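Local coordinates for protein YcaO (Methanopyrus kandleri, PDB 6CIB) that binds ADP and magnesium and probably takes part in the ATP-dependent thioamidation of a peptide backbone, as a member of the YcaO family, at residues D40-I45 against E198-R203; A221-E226 against L250-G255; E191-S196 against A244-L249. All blocks are in the same frame, centred on the assembly; numbering follows the deposited sequence.

From the N terminus, the end of strand 34-42 enters first. Interaction 1 closes its long loop when the turn at 198-203 meets the hairpin turn at 40-45. Interaction 3 has already opened by then, at 191-196 on helix 188-198, so the two cross; it closes at 244-249 on helix 241-260. Interaction 2 opens later, at strand segment 221-226, and closes at 250-255, the next six residues of the same helix, crossing interaction 3 but standing in series with interaction 1. Both later contacts use helix 241-260, and A221 packs on A248 between them. Together the three tie the N-terminal hairpin, two helices and the 203-238 sheet into one packed region.

Interaction 1 (D40-I45 against E198-R203); sequences DRVGPI and EREVGR. With OXM (oxamic acid), chain I.
E200 reaches the backbone of G43 with its carboxylate end, OE2 lying 3.6 Å from G43 CA. The rest of the side chain runs alongside the same peptide, and its CG comes to 3.7 Å from G43 N. CG stands anti to the carbonyl carbon (chi1 -66°), and a bend at chi2 turns the carboxylate beside the glycine. V42 CG1 makes a looser apolar contact with E200 CG at 4.3 Å. The two segments meet turn against turn. G43 is the second residue of a type II' turn from V42 to I45, the two-residue link of the beta hairpin between strands 34-42 and 45-54, while E200 sits in a type I turn that follows helix 188-198. Paired backbone bonds close the hairpin turn, V42 N to I45 O at 2.7 Å and I45 N to V42 O at 2.9 Å. The positive phi of G43 (52°) is easily taken by glycine, and a beta carbon there would also run into P44 CD. One water joins the segments: it accepts from G43 N at 2.9 Å, donates to R41 O, and gives a weaker bond to E200 OE1. That oxygen also has a long, weak ion pair with R260. On the same hairpin, R41 NH1 donates to the oxamic acid atom O3 at 2.9 Å, the acceptor lying in the guanidinium plane.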
loop_
_atom_site.group_PDB
_atom_site.type_symbol
_atom_site.label_atom_id
_atom_site.label_comp_id
_atom_site.label_asym_id
_atom_site.label_seq_id
_atom_site.Cartn_x
_atom_site.Cartn_y
_atom_site.Cartn_z
ATOM N N ASP A 40 9.673 18.411 0.940
ATOM C CA ASP A 40 9.778 18.614 -0.504
ATOM C C ASP A 40 8.427 19.061 -1.052
ATOM O O ASP A 40 7.411 18.951 -0.373
ATOM C CB ASP A 40 10.236 17.314 -1.194
ATOM C CG ASP A 40 11.733 17.017 -0.982
ATOM O OD1 ASP A 40 12.434 17.830 -0.336
ATOM O OD2 ASP A 40 12.211 15.956 -1.461
ATOM N N ARG A 41 8.425 19.578 -2.268
ATOM C CA ARG A 41 7.191 19.790 -3.007
ATOM C C ARG A 41 7.464 19.418 -4.455
ATOM O O ARG A 41 8.341 19.999 -5.105
ATOM C CB ARG A 41 6.690 21.237 -2.879
ATOM C CG ARG A 41 5.179 21.426 -3.100
ATOM C CD ARG A 41 4.686 22.854 -2.800
ATOM N NE ARG A 41 5.594 23.799 -3.421
ATOM C CZ ARG A 41 6.401 24.646 -2.795
ATOM N NH1 ARG A 41 6.383 24.796 -1.473
ATOM N NH2 ARG A 41 7.208 25.382 -3.534
ATOM N N VAL A 42 6.729 18.433 -4.954
ATOM C CA VAL A 42 6.915 17.977 -6.328
ATOM C C VAL A 42 5.719 18.485 -7.115
ATOM O O VAL A 42 4.586 18.017 -6.918
ATOM C CB VAL A 42 7.094 16.441 -6.417
ATOM C CG1 VAL A 42 7.206 15.989 -7.866
ATOM C CG2 VAL A 42 8.330 16.006 -5.629
ATOM N N GLY A 43 5.985 19.462 -7.986
ATOM C CA GLY A 43 4.938 20.300 -8.585
ATOM C C GLY A 43 4.096 20.855 -7.451
ATOM O O GLY A 43 4.647 21.486 -6.543
ATOM N N PRO A 44 2.780 20.560 -7.449
ATOM C CA PRO A 44 1.920 21.043 -6.365
ATOM C C PRO A 44 1.858 20.120 -5.138
ATOM O O PRO A 44 1.175 20.469 -4.172
ATOM C CB PRO A 44 0.547 21.096 -7.034
ATOM C CG PRO A 44 0.569 19.931 -7.972
ATOM C CD PRO A 44 2.000 19.799 -8.454
ATOM N N ILE A 45 2.544 18.968 -5.170
ATOM C CA ILE A 45 2.385 17.940 -4.128
ATOM C C ILE A 45 3.455 18.005 -3.030
ATOM O O ILE A 45 4.646 17.813 -3.307
ATOM C CB ILE A 45 2.312 16.490 -4.704
ATOM C CG1 ILE A 45 1.143 16.334 -5.704
ATOM C CG2 ILE A 45 2.235 15.451 -3.577
ATOM C CD1 ILE A 45 -0.225 16.758 -5.176
ATOM N N GLU A 198 2.930 16.248 -14.698
ATOM C CA GLU A 198 3.533 16.042 -16.027
ATOM C C GLU A 198 4.540 17.129 -16.399
ATOM O O GLU A 198 5.549 16.842 -17.039
ATOM C CB GLU A 198 2.456 15.912 -17.100
ATOM C CG GLU A 198 2.970 15.420 -18.440
ATOM C CD GLU A 198 1.850 15.033 -19.375
ATOM O OE1 GLU A 198 1.151 15.941 -19.866
ATOM O OE2 GLU A 198 1.669 13.822 -19.620
ATOM N N ARG A 199 4.274 18.358 -15.968
ATOM C CA ARG A 199 5.210 19.469 -16.141
ATOM C C ARG A 199 6.569 19.256 -15.454
ATOM O O ARG A 199 7.539 19.916 -15.811
ATOM C CB ARG A 199 4.563 20.786 -15.698
ATOM C CG ARG A 199 3.789 21.465 -16.819
ATOM C CD ARG A 199 3.112 22.755 -16.376
ATOM N NE ARG A 199 1.657 22.619 -16.423
ATOM C CZ ARG A 199 0.842 22.681 -15.373
ATOM N NH1 ARG A 199 1.313 22.906 -14.151
ATOM N NH2 ARG A 199 -0.459 22.526 -15.550
ATOM N N GLU A 200 6.626 18.323 -14.495
ATOM C CA GLU A 200 7.862 17.973 -13.782
ATOM C C GLU A 200 8.730 16.969 -14.539
ATOM O O GLU A 200 9.954 16.944 -14.373
ATOM C CB GLU A 200 7.545 17.399 -12.396
ATOM C CG GLU A 200 6.915 18.370 -11.415
ATOM C CD GLU A 200 7.775 19.593 -11.156
ATOM O OE1 GLU A 200 8.961 19.438 -10.779
ATOM O OE2 GLU A 200 7.253 20.715 -11.334
ATOM N N VAL A 201 8.086 16.134 -15.351
ATOM C CA VAL A 201 8.767 15.085 -16.121
ATOM C C VAL A 201 8.446 15.265 -17.607
ATOM O O VAL A 201 8.286 16.397 -18.063
ATOM C CB VAL A 201 8.434 13.661 -15.580
ATOM C CG1 VAL A 201 9.171 13.395 -14.271
ATOM C CG2 VAL A 201 6.928 13.458 -15.403
ATOM N N GLY A 202 8.370 14.178 -18.371
ATOM C CA GLY A 202 7.961 14.259 -19.771
ATOM C C GLY A 202 6.486 13.955 -19.931
ATOM O O GLY A 202 5.741 14.747 -20.521
ATOM N N ARG A 203 6.072 12.800 -19.403
ATOM C CA ARG A 203 4.695 12.332 -19.482
ATOM C C ARG A 203 4.245 11.663 -18.182
ATOM O O ARG A 203 5.039 11.011 -17.500
ATOM C CB ARG A 203 4.509 11.358 -20.657
ATOM C CG ARG A 203 4.609 11.993 -22.038
ATOM C CD ARG A 203 3.440 11.597 -22.921
ATOM N NE ARG A 203 3.609 10.270 -23.509
ATOM C CZ ARG A 203 2.651 9.589 -24.139
ATOM N NH1 ARG A 203 1.427 10.098 -24.269
ATOM N NH2 ARG A 203 2.918 8.387 -24.638
HETATM C C1 OXM I . 3.910 25.534 1.535
HETATM N N1 OXM I . 4.577 26.262 0.645
HETATM O O1 OXM I . 3.129 26.040 2.343
HETATM C C2 OXM I . 4.122 24.086 1.538
HETATM O O2 OXM I . 3.776 23.423 2.542
HETATM O O3 OXM I . 4.647 23.548 0.535
HETATM O O HOH W 1 8.821 20.194 -7.977
#

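Interaction 2 (A221-E226 against L250-G255); sequences AVTEAE and LEVAQG
V252 and T223 meet tip to tip, methyl against methyl, with V252 CG1 3.5 Å from T223 CG2. The second apolar contact uses the other branch of the valine: V252 CG2 rests on A221 CB at 3.7 Å. V252 CG2 also passes A221 O at 3.9 Å, a van der Waals approach to the strand backbone. The valine can serve both residues because its chi1 of 167° sets CG1 anti to the backbone N and CG2 anti to the carbonyl carbon, splitting the two methyls between alternate positions of the strand. A221 and T223 share the helix-facing side of strand 217-224, and V222 between them points away. Helix 241-260 thus packs on one face of the antiparallel sheet 203-209/217-224/233-238.

Polar bonds lie beside this patch. T223 turns its hydroxyl to the position between the backbone N and the carbonyl carbon (chi1 65°), which leaves its methyl for the valine; OG1 is bonded to V232 N and E230 O. Backbone bonds of A221 with G234 and of V222 with E205 fix the strand mid-sheet, and E251 OE1 accepts from F235 N, a further link from the helix to edge strand 233-238. Since the patch itself is made of methyls and carries no polar bond between the two segments, it is held by shape and by exclusion of water, with the threonine's polar end satisfied by the backbone of the loop leading into strand 233-238.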
loop_
_atom_site.group_PDB
_atom_site.type_symbol
_atom_site.label_atom_id
_atom_site.label_comp_id
_atom_site.label_asym_id
_atom_site.label_seq_id
_atom_site.Cartn_x
_atom_site.Cartn_y
_atom_site.Cartn_z
ATOM N N ALA A 221 -0.169 4.819 -12.346
ATOM C CA ALA A 221 0.385 5.981 -13.031
ATOM C C ALA A 221 1.834 5.690 -13.383
ATOM O O ALA A 221 2.596 5.212 -12.541
ATOM C CB ALA A 221 0.286 7.230 -12.169
ATOM N N VAL A 222 2.201 5.958 -14.635
ATOM C CA VAL A 222 3.576 5.754 -15.098
ATOM C C VAL A 222 4.127 7.039 -15.708
ATOM O O VAL A 222 3.393 7.796 -16.353
ATOM C CB VAL A 222 3.739 4.548 -16.081
ATOM C CG1 VAL A 222 3.563 3.229 -15.349
ATOM C CG2 VAL A 222 2.780 4.634 -17.264
ATOM N N THR A 223 5.414 7.284 -15.477
ATOM C CA THR A 223 6.069 8.461 -16.027
ATOM C C THR A 223 7.068 8.126 -17.126
ATOM O O THR A 223 7.702 7.067 -17.123
ATOM C CB THR A 223 6.751 9.341 -14.952
ATOM O OG1 THR A 223 7.828 8.624 -14.342
ATOM C CG2 THR A 223 5.747 9.782 -13.886
ATOM N N GLU A 224 7.162 9.046 -18.078
ATOM C CA GLU A 224 8.247 9.102 -19.036
ATOM C C GLU A 224 9.018 10.371 -18.714
ATOM O O GLU A 224 8.421 11.413 -18.450
ATOM C CB GLU A 224 7.675 9.146 -20.450
ATOM C CG GLU A 224 8.663 8.792 -21.548
ATOM C CD GLU A 224 8.025 8.745 -22.929
ATOM O OE1 GLU A 224 6.847 8.333 -23.049
ATOM O OE2 GLU A 224 8.718 9.115 -23.901
ATOM N N ALA A 225 10.341 10.281 -18.703
ATOM C CA ALA A 225 11.198 11.419 -18.368
ATOM C C ALA A 225 12.506 11.309 -19.132
ATOM O O ALA A 225 12.883 10.212 -19.569
ATOM C CB ALA A 225 11.458 11.472 -16.863
ATOM N N GLU A 226 13.203 12.433 -19.288
ATOM C CA GLU A 226 14.510 12.411 -19.948
ATOM C C GLU A 226 15.619 11.844 -19.062
ATOM O O GLU A 226 16.633 11.364 -19.567
ATOM C CB GLU A 226 14.873 13.771 -20.570
ATOM C CG GLU A 226 15.092 14.925 -19.604
ATOM C CD GLU A 226 15.424 16.237 -20.311
ATOM O OE1 GLU A 226 15.821 16.214 -21.502
ATOM O OE2 GLU A 226 15.287 17.306 -19.671
ATOM N N LEU A 250 -0.115 10.753 -6.249
ATOM C CA LEU A 250 0.650 11.066 -5.034
ATOM C C LEU A 250 1.884 10.165 -4.857
ATOM O O LEU A 250 2.925 10.629 -4.400
ATOM C CB LEU A 250 -0.246 11.005 -3.787
ATOM C CG LEU A 250 -1.350 12.065 -3.643
ATOM C CD1 LEU A 250 -2.189 11.774 -2.413
ATOM C CD2 LEU A 250 -0.817 13.486 -3.566
ATOM N N GLU A 251 1.752 8.892 -5.229
ATOM C CA GLU A 251 2.870 7.957 -5.200
ATOM C C GLU A 251 3.956 8.320 -6.210
ATOM O O GLU A 251 5.135 8.218 -5.897
ATOM C CB GLU A 251 2.401 6.510 -5.365
ATOM C CG GLU A 251 2.458 5.710 -4.066
ATOM C CD GLU A 251 2.029 4.260 -4.223
ATOM O OE1 GLU A 251 2.341 3.634 -5.263
ATOM O OE2 GLU A 251 1.364 3.738 -3.298
ATOM N N VAL A 252 3.548 8.779 -7.396
ATOM C CA VAL A 252 4.484 9.325 -8.393
ATOM C C VAL A 252 5.277 10.505 -7.810
ATOM O O VAL A 252 6.506 10.507 -7.863
ATOM C CB VAL A 252 3.758 9.708 -9.699
ATOM C CG1 VAL A 252 4.646 10.552 -10.603
ATOM C CG2 VAL A 252 3.302 8.457 -10.433
ATOM N N ALA A 253 4.579 11.481 -7.227
ATOM C CA ALA A 253 5.254 12.634 -6.608
ATOM C C ALA A 253 6.254 12.185 -5.537
ATOM O O ALA A 253 7.378 12.666 -5.512
ATOM C CB ALA A 253 4.238 13.607 -6.026
ATOM N N GLN A 254 5.832 11.257 -4.674
ATOM C CA GLN A 254 6.701 10.645 -3.677
ATOM C C GLN A 254 7.937 9.992 -4.315
ATOM O O GLN A 254 9.069 10.201 -3.845
ATOM C CB GLN A 254 5.923 9.618 -2.862
ATOM C CG GLN A 254 6.705 8.985 -1.717
ATOM C CD GLN A 254 5.807 8.175 -0.803
ATOM O OE1 GLN A 254 5.533 8.574 0.329
ATOM N NE2 GLN A 254 5.312 7.060 -1.302
ATOM N N GLY A 255 7.702 9.220 -5.380
ATOM C CA GLY A 255 8.769 8.567 -6.144
ATOM C C GLY A 255 9.790 9.559 -6.682
ATOM O O GLY A 255 10.995 9.334 -6.563
#

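Interaction 3 (E191-S196 against A244-L249); sequences EELRRS and AVLRAL
R194 presses its aliphatic stem on L249 and turns its guanidinium away, so that the carboxylate of E191 lies at the edge of the guanidinium, in the guanidinium plane. Its grip is side-on: NE donates to E191 OE1 at 3.0 Å in a nearly straight bond (174°), reaching that oxygen from above the carboxylate plane. Beside it, R194 NH1 binds E191 OE2 at 2.8 Å on the syn side. The anti side of E191 OE2 receives R195 NE at 2.8 Å, so this oxygen takes two donors in a salt-bridge network along one helix. The bend of R194 at chi3 (62°) folds the group back over its own helix, while NH2 bonds to E198 OE2 and V204 O. Were a serine to replace R194, E191 would probably be left with R195 alone of the two arginines described, E198 would lose the positive partner R194 gives it and V204 O a donor, and L249 would lose the stem it packs on.

The apolar contact begins at that stem: R194 and L249 cross obliquely, with R194 CG 4.1 Å from L249 CD2. L193 holds the other part. It meets L246 at about a right angle, its CD2 3.6 Å from L246 CD1, and comes tip to tip with L249, its CG 4.0 Å from L249 CD1. The segment axes run nearly parallel, 14° apart, and approach to 10.7 Å, and the leucine side chains meet between them. R194 and L249 also lie on L206 of strand 203-209, and A248 touches A221: the two helices form a layer packed on that antiparallel sheet, with the hairpin of strands 34-42 and 45-54 also against them.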
loop_
_atom_site.group_PDB
_atom_site.type_symbol
_atom_site.label_atom_id
_atom_site.label_comp_id
_atom_site.label_asym_id
_atom_site.label_seq_id
_atom_site.Cartn_x
_atom_site.Cartn_y
_atom_site.Cartn_z
ATOM N N GLU A 191 -7.396 15.697 -13.529
ATOM C CA GLU A 191 -6.701 15.986 -14.788
ATOM C C GLU A 191 -5.691 17.130 -14.646
ATOM O O GLU A 191 -4.594 17.057 -15.203
ATOM C CB GLU A 191 -7.702 16.243 -15.933
ATOM C CG GLU A 191 -7.113 16.656 -17.293
ATOM C CD GLU A 191 -6.127 15.666 -17.921
ATOM O OE1 GLU A 191 -6.071 14.475 -17.526
ATOM O OE2 GLU A 191 -5.395 16.091 -18.845
ATOM N N GLU A 192 -6.054 18.159 -13.884
ATOM C CA GLU A 192 -5.145 19.280 -13.648
ATOM C C GLU A 192 -3.916 18.864 -12.828
ATOM O O GLU A 192 -2.791 19.285 -13.135
ATOM C CB GLU A 192 -5.868 20.490 -13.031
ATOM C CG GLU A 192 -5.087 21.807 -13.117
ATOM C CD GLU A 192 -4.297 21.982 -14.422
ATOM O OE1 GLU A 192 -4.919 22.061 -15.510
ATOM O OE2 GLU A 192 -3.041 22.040 -14.357
ATOM N N LEU A 193 -4.138 18.022 -11.815
ATOM C CA LEU A 193 -3.033 17.447 -11.042
ATOM C C LEU A 193 -2.085 16.610 -11.921
ATOM O O LEU A 193 -0.869 16.802 -11.862
ATOM C CB LEU A 193 -3.550 16.636 -9.844
ATOM C CG LEU A 193 -2.551 15.829 -8.995
ATOM C CD1 LEU A 193 -1.382 16.669 -8.492
ATOM C CD2 LEU A 193 -3.264 15.153 -7.834
ATOM N N ARG A 194 -2.646 15.701 -12.721
ATOM C CA ARG A 194 -1.863 14.909 -13.673
ATOM C C ARG A 194 -1.018 15.801 -14.602
ATOM O O ARG A 194 0.184 15.562 -14.751
ATOM C CB ARG A 194 -2.760 13.969 -14.484
ATOM C CG ARG A 194 -1.994 12.933 -15.303
ATOM C CD ARG A 194 -2.827 12.379 -16.451
ATOM N NE ARG A 194 -3.219 13.402 -17.432
ATOM C CZ ARG A 194 -2.422 13.923 -18.371
ATOM N NH1 ARG A 194 -2.905 14.850 -19.192
ATOM N NH2 ARG A 194 -1.149 13.551 -18.487
ATOM N N ARG A 195 -1.644 16.824 -15.197
ATOM C CA ARG A 195 -0.941 17.811 -16.043
ATOM C C ARG A 195 0.144 18.549 -15.272
ATOM O O ARG A 195 1.233 18.793 -15.802
ATOM C CB ARG A 195 -1.921 18.836 -16.624
ATOM C CG ARG A 195 -2.776 18.319 -17.764
ATOM C CD ARG A 195 -3.803 19.360 -18.171
ATOM N NE ARG A 195 -4.788 18.810 -19.107
ATOM C CZ ARG A 195 -5.764 19.503 -19.691
ATOM N NH1 ARG A 195 -5.920 20.805 -19.458
ATOM N NH2 ARG A 195 -6.595 18.884 -20.520
ATOM N N SER A 196 -0.164 18.901 -14.024
ATOM C CA SER A 196 0.762 19.642 -13.180
ATOM C C SER A 196 1.997 18.796 -12.828
ATOM O O SER A 196 3.133 19.291 -12.870
ATOM C CB SER A 196 0.052 20.153 -11.930
ATOM O OG SER A 196 0.821 21.155 -11.307
ATOM N N ALA A 244 -8.493 6.373 -5.940
ATOM C CA ALA A 244 -7.494 5.495 -6.566
ATOM C C ALA A 244 -6.557 6.257 -7.511
ATOM O O ALA A 244 -5.343 6.015 -7.506
ATOM C CB ALA A 244 -8.172 4.334 -7.297
ATOM N N VAL A 245 -7.120 7.176 -8.301
ATOM C CA VAL A 245 -6.342 8.041 -9.205
ATOM C C VAL A 245 -5.420 8.952 -8.383
ATOM O O VAL A 245 -4.216 9.060 -8.679
ATOM C CB VAL A 245 -7.263 8.908 -10.105
ATOM C CG1 VAL A 245 -6.467 9.909 -10.941
ATOM C CG2 VAL A 245 -8.097 8.029 -11.018
ATOM N N LEU A 246 -5.997 9.604 -7.368
ATOM C CA LEU A 246 -5.253 10.506 -6.494
ATOM C C LEU A 246 -4.067 9.797 -5.828
ATOM O O LEU A 246 -2.944 10.305 -5.848
ATOM C CB LEU A 246 -6.171 11.152 -5.441
ATOM C CG LEU A 246 -5.455 12.077 -4.447
ATOM C CD1 LEU A 246 -4.883 13.310 -5.144
ATOM C CD2 LEU A 246 -6.384 12.468 -3.313
ATOM N N ARG A 247 -4.325 8.618 -5.267
ATOM C CA ARG A 247 -3.277 7.821 -4.629
ATOM C C ARG A 247 -2.113 7.499 -5.559
ATOM O O ARG A 247 -0.964 7.640 -5.165
ATOM C CB ARG A 247 -3.856 6.540 -4.054
ATOM C CG ARG A 247 -4.628 6.747 -2.771
ATOM C CD ARG A 247 -5.386 5.488 -2.396
ATOM N NE ARG A 247 -5.753 5.577 -0.990
ATOM C CZ ARG A 247 -5.914 4.550 -0.157
ATOM N NH1 ARG A 247 -5.761 3.285 -0.565
ATOM N NH2 ARG A 247 -6.222 4.810 1.109
ATOM N N ALA A 248 -2.421 7.094 -6.792
ATOM C CA ALA A 248 -1.389 6.784 -7.807
ATOM C C ALA A 248 -0.517 8.003 -8.144
ATOM O O ALA A 248 0.718 7.897 -8.198
ATOM C CB ALA A 248 -2.031 6.207 -9.067
ATOM N N LEU A 249 -1.162 9.151 -8.350
ATOM C CA LEU A 249 -0.466 10.414 -8.637
ATOM C C LEU A 249 0.405 10.885 -7.471
ATOM O O LEU A 249 1.534 11.338 -7.682
ATOM C CB LEU A 249 -1.464 11.507 -9.051
ATOM C CG LEU A 249 -2.122 11.337 -10.427
ATOM C CD1 LEU A 249 -3.308 12.278 -10.595
ATOM C CD2 LEU A 249 -1.136 11.534 -11.567
#